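Local structure of 3-phytase (Klebsiella pneumoniae, 2WNH) at residues B[361-369]-B[377-388]. The protein probably hydrolyses phytate (inositol hexakisphosphate), releasing the phosphate at position 3. The protein carries 3 engineered substitutions. Numbering follows the deposited sequence. Where two conformers were deposited one is given.
Sequences LRQEWRQPG and TLCPFQAAITAL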
loop_
_atom_site.group_PDB
_atom_site.type_symbol
_atom_site.label_atom_id
_atom_site.label_comp_id
_atom_site.label_asym_id
_atom_site.label_seq_id
_atom_site.Cartn_x
_atom_site.Cartn_y
_atom_site.Cartn_z
ATOM N N LEU B 361 3.952 -10.311 25.649
ATOM C CA LEU B 361 4.097 -11.180 26.809
ATOM C C LEU B 361 2.743 -11.812 27.100
ATOM O O LEU B 361 1.734 -11.119 27.068
ATOM C CB LEU B 361 4.557 -10.366 28.007
ATOM C CG LEU B 361 5.851 -9.570 27.777
ATOM C CD1 LEU B 361 6.179 -8.719 29.016
ATOM C CD2 LEU B 361 7.025 -10.474 27.385
ATOM N N ARG B 362 2.710 -13.116 27.379
ATOM C CA ARG B 362 1.438 -13.786 27.563
ATOM C C ARG B 362 1.523 -14.908 28.592
ATOM O O ARG B 362 2.552 -15.613 28.668
ATOM C CB ARG B 362 0.978 -14.366 26.211
ATOM C CG ARG B 362 -0.470 -14.806 26.174
ATOM C CD ARG B 362 -0.911 -15.240 24.762
ATOM N NE ARG B 362 -0.320 -14.427 23.700
ATOM C CZ ARG B 362 0.664 -14.840 22.899
ATOM N NH1 ARG B 362 1.162 -16.065 23.019
ATOM N NH2 ARG B 362 1.139 -14.026 21.970
ATOM N N GLN B 363 0.454 -15.075 29.375
ATOM C CA GLN B 363 0.330 -16.248 30.232
ATOM C C GLN B 363 -1.059 -16.850 30.105
ATOM O O GLN B 363 -2.073 -16.157 30.182
ATOM C CB GLN B 363 0.638 -15.912 31.697
ATOM C CG GLN B 363 0.643 -17.166 32.572
ATOM C CD GLN B 363 1.269 -16.930 33.941
ATOM O OE1 GLN B 363 2.123 -16.037 34.126
ATOM N NE2 GLN B 363 0.861 -17.748 34.911
ATOM N N GLU B 364 -1.099 -18.155 29.881
ATOM C CA GLU B 364 -2.382 -18.818 29.734
ATOM C C GLU B 364 -2.832 -19.479 31.030
ATOM O O GLU B 364 -2.008 -20.012 31.775
ATOM C CB GLU B 364 -2.257 -19.902 28.650
ATOM C CG GLU B 364 -1.821 -19.402 27.281
ATOM C CD GLU B 364 -1.699 -20.555 26.302
ATOM O OE1 GLU B 364 -0.791 -21.437 26.508
ATOM O OE2 GLU B 364 -2.514 -20.591 25.343
ATOM N N TRP B 365 -4.133 -19.438 31.290
ATOM C CA TRP B 365 -4.773 -20.210 32.362
ATOM C C TRP B 365 -4.897 -21.665 31.934
ATOM O O TRP B 365 -5.034 -21.964 30.736
ATOM C CB TRP B 365 -6.167 -19.623 32.623
ATOM C CG TRP B 365 -7.004 -20.358 33.612
ATOM C CD1 TRP B 365 -7.029 -20.176 34.972
ATOM C CD2 TRP B 365 -7.988 -21.365 33.325
ATOM N NE1 TRP B 365 -7.950 -21.034 35.551
ATOM C CE2 TRP B 365 -8.553 -21.767 34.562
ATOM C CE3 TRP B 365 -8.440 -21.978 32.143
ATOM C CZ2 TRP B 365 -9.545 -22.738 34.647
ATOM C CZ3 TRP B 365 -9.404 -22.959 32.240
ATOM C CH2 TRP B 365 -9.953 -23.327 33.478
ATOM N N ARG B 366 -4.870 -22.570 32.901
ATOM C CA ARG B 366 -5.087 -23.985 32.621
ATOM C C ARG B 366 -5.625 -24.706 33.853
ATOM O O ARG B 366 -5.563 -24.193 34.972
ATOM C CB ARG B 366 -3.801 -24.660 32.139
ATOM C CG ARG B 366 -2.661 -24.640 33.154
ATOM C CD ARG B 366 -1.594 -25.691 32.807
ATOM N NE ARG B 366 -2.176 -27.035 32.830
ATOM C CZ ARG B 366 -2.325 -27.831 31.770
ATOM N NH1 ARG B 366 -1.895 -27.457 30.567
ATOM N NH2 ARG B 366 -2.892 -29.023 31.925
ATOM N N GLN B 367 -6.155 -25.896 33.615
ATOM C CA GLN B 367 -6.569 -26.804 34.675
ATOM C C GLN B 367 -6.430 -28.205 34.114
ATOM O O GLN B 367 -6.254 -28.361 32.905
ATOM C CB GLN B 367 -7.997 -26.502 35.103
ATOM C CG GLN B 367 -9.095 -26.793 34.060
ATOM C CD GLN B 367 -10.484 -26.660 34.675
ATOM O OE1 GLN B 367 -10.616 -26.464 35.886
ATOM N NE2 GLN B 367 -11.519 -26.770 33.848
ATOM N N PRO B 368 -6.449 -29.242 34.980
ATOM C CA PRO B 368 -6.373 -30.610 34.436
ATOM C C PRO B 368 -7.367 -30.848 33.299
ATOM O O PRO B 368 -8.513 -30.369 33.356
ATOM C CB PRO B 368 -6.729 -31.480 35.651
ATOM C CG PRO B 368 -6.187 -30.676 36.820
ATOM C CD PRO B 368 -6.483 -29.234 36.462
ATOM N N GLY B 369 -6.931 -31.571 32.265
ATOM C CA GLY B 369 -7.778 -31.798 31.083
ATOM C C GLY B 369 -7.496 -30.852 29.923
ATOM O O GLY B 369 -7.928 -31.114 28.785
ATOM N N THR B 377 -3.115 -23.200 24.639
ATOM C CA THR B 377 -3.677 -24.151 25.621
ATOM C C THR B 377 -5.187 -24.125 25.546
ATOM O O THR B 377 -5.810 -23.101 25.875
ATOM C CB THR B 377 -3.195 -23.815 27.072
ATOM O OG1 THR B 377 -1.754 -23.807 27.101
ATOM C CG2 THR B 377 -3.719 -24.826 28.103
ATOM N N LEU B 378 -5.774 -25.247 25.097
ATOM C CA LEU B 378 -7.206 -25.372 24.908
ATOM C C LEU B 378 -7.819 -26.292 25.963
ATOM O O LEU B 378 -7.323 -27.390 26.211
ATOM C CB LEU B 378 -7.516 -25.882 23.487
ATOM C CG LEU B 378 -7.725 -24.838 22.370
ATOM C CD1 LEU B 378 -6.883 -23.582 22.437
ATOM C CD2 LEU B 378 -7.629 -25.492 20.979
ATOM N N CYS B 379 -8.899 -25.814 26.577
ATOM C CA CYS B 379 -9.546 -26.480 27.710
ATOM C C CYS B 379 -10.978 -26.885 27.342
ATOM O O CYS B 379 -11.738 -26.055 26.826
ATOM C CB CYS B 379 -9.551 -25.510 28.904
ATOM S SG CYS B 379 -7.861 -24.992 29.371
ATOM N N PRO B 380 -11.371 -28.153 27.602
ATOM C CA PRO B 380 -12.761 -28.519 27.311
ATOM C C PRO B 380 -13.736 -27.446 27.784
ATOM O O PRO B 380 -13.707 -27.025 28.950
ATOM C CB PRO B 380 -12.927 -29.851 28.064
ATOM C CG PRO B 380 -11.566 -30.457 27.931
ATOM C CD PRO B 380 -10.616 -29.304 28.141
ATOM N N PHE B 381 -14.609 -27.025 26.880
ATOM C CA PHE B 381 -15.340 -25.765 27.025
ATOM C C PHE B 381 -16.221 -25.700 28.283
ATOM O O PHE B 381 -16.066 -24.764 29.079
ATOM C CB PHE B 381 -16.177 -25.461 25.758
ATOM C CG PHE B 381 -16.865 -24.127 25.799
ATOM C CD1 PHE B 381 -16.192 -22.974 25.373
ATOM C CD2 PHE B 381 -18.185 -24.013 26.246
ATOM C CE1 PHE B 381 -16.828 -21.715 25.405
ATOM C CE2 PHE B 381 -18.835 -22.770 26.273
ATOM C CZ PHE B 381 -18.150 -21.617 25.869
ATOM N N GLN B 382 -17.136 -26.665 28.473
ATOM C CA GLN B 382 -18.068 -26.576 29.623
ATOM C C GLN B 382 -17.373 -26.625 30.987
ATOM O O GLN B 382 -17.695 -25.847 31.892
ATOM C CB GLN B 382 -19.154 -27.656 29.564
ATOM C CG GLN B 382 -20.274 -27.408 30.584
ATOM C CD GLN B 382 -20.750 -25.955 30.582
ATOM O OE1 GLN B 382 -21.206 -25.447 29.547
ATOM N NE2 GLN B 382 -20.628 -25.276 31.731
ATOM N N ALA B 383 -16.430 -27.555 31.132
ATOM C CA ALA B 383 -15.640 -27.662 32.353
ATOM C C ALA B 383 -14.845 -26.389 32.649
ATOM O O ALA B 383 -14.626 -26.056 33.814
ATOM C CB ALA B 383 -14.686 -28.858 32.264
ATOM N N ALA B 384 -14.381 -25.698 31.601
ATOM C CA ALA B 384 -13.627 -24.459 31.782
ATOM C C ALA B 384 -14.550 -23.348 32.277
ATOM O O ALA B 384 -14.231 -22.638 33.250
ATOM C CB ALA B 384 -12.937 -24.069 30.483
ATOM N N ILE B 385 -15.701 -23.211 31.623
ATOM C CA ILE B 385 -16.731 -22.252 32.047
ATOM C C ILE B 385 -17.132 -22.458 33.513
ATOM O O ILE B 385 -17.207 -21.499 34.282
ATOM C CB ILE B 385 -17.962 -22.329 31.120
ATOM C CG1 ILE B 385 -17.554 -21.964 29.670
ATOM C CG2 ILE B 385 -19.112 -21.469 31.653
ATOM C CD1 ILE B 385 -17.232 -20.487 29.442
ATOM N N THR B 386 -17.382 -23.707 33.883
ATOM C CA THR B 386 -17.775 -24.045 35.254
ATOM C C THR B 386 -16.697 -23.673 36.259
ATOM O O THR B 386 -16.992 -23.068 37.291
ATOM C CB THR B 386 -18.108 -25.536 35.378
ATOM O OG1 THR B 386 -19.232 -25.825 34.535
ATOM C CG2 THR B 386 -18.476 -25.899 36.840
ATOM N N ALA B 387 -15.457 -24.042 35.963
ATOM C CA ALA B 387 -14.348 -23.725 36.851
ATOM C C ALA B 387 -14.129 -22.220 36.994
ATOM O O ALA B 387 -13.934 -21.708 38.107
ATOM C CB ALA B 387 -13.062 -24.426 36.398
ATOM N N LEU B 388 -14.188 -21.501 35.875
ATOM C CA LEU B 388 -13.946 -20.055 35.906
ATOM C C LEU B 388 -15.052 -19.279 36.620
ATOM O O LEU B 388 -14.812 -18.171 37.130
ATOM C CB LEU B 388 -13.773 -19.507 34.480
ATOM C CG LEU B 388 -12.469 -19.940 33.804
ATOM C CD1 LEU B 388 -12.581 -19.682 32.284
ATOM C CD2 LEU B 388 -11.226 -19.268 34.365
HETATM O O HOH W 1 -6.136 -21.379 28.236
HETATM O O HOH W 2 -11.517 -27.374 30.964
#
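Trp365 fills the tight end of this contact, its indole lying against Leu388, Ala384, Ala387 and the sulfur of Cys379. CD2 of Leu388 sits over one face of Trp365, 3.9 Å from the centroid of its five-membered ring and 20° off the normal, a CH-pi contact. SG of Cys379 approaches obliquely, 3.8 Å from CZ3 of Trp365, while CB of Ala387 comes to the edge of the ring. With CG anti to the backbone N (chi1 175°), the indole reaches along helix 381-388 to Ala384, Ala387 and Leu388, and Phe303 meets it edge-to-face from elsewhere in the chain. The example shows how two strands can share a partner without pairing directly: in this histidine acid phosphatase, 361-364 and 376-380 both run antiparallel to 334-342 in the mixed sheet, and the Cys379-Cys370 disulfide ties strand 376-380 to the chain just after Gly369. Farther along, Glu364 turns its carboxylate to Thr377, whose backbone N donates to the syn side of Glu364 OE2 at 2.8 Å and 174°, from somewhat outside the carboxylate plane; OE2 also forms a salt bridge with Arg337. Toward solvent the fit is looser. NE2 of Gln367 makes a weak 3.2 Å bond to Ala383 O and donates to a water that in turn reaches Pro380 O, and the exposed Arg366 brings NH1 no nearer than 4.0 Å to CG2 of Thr377.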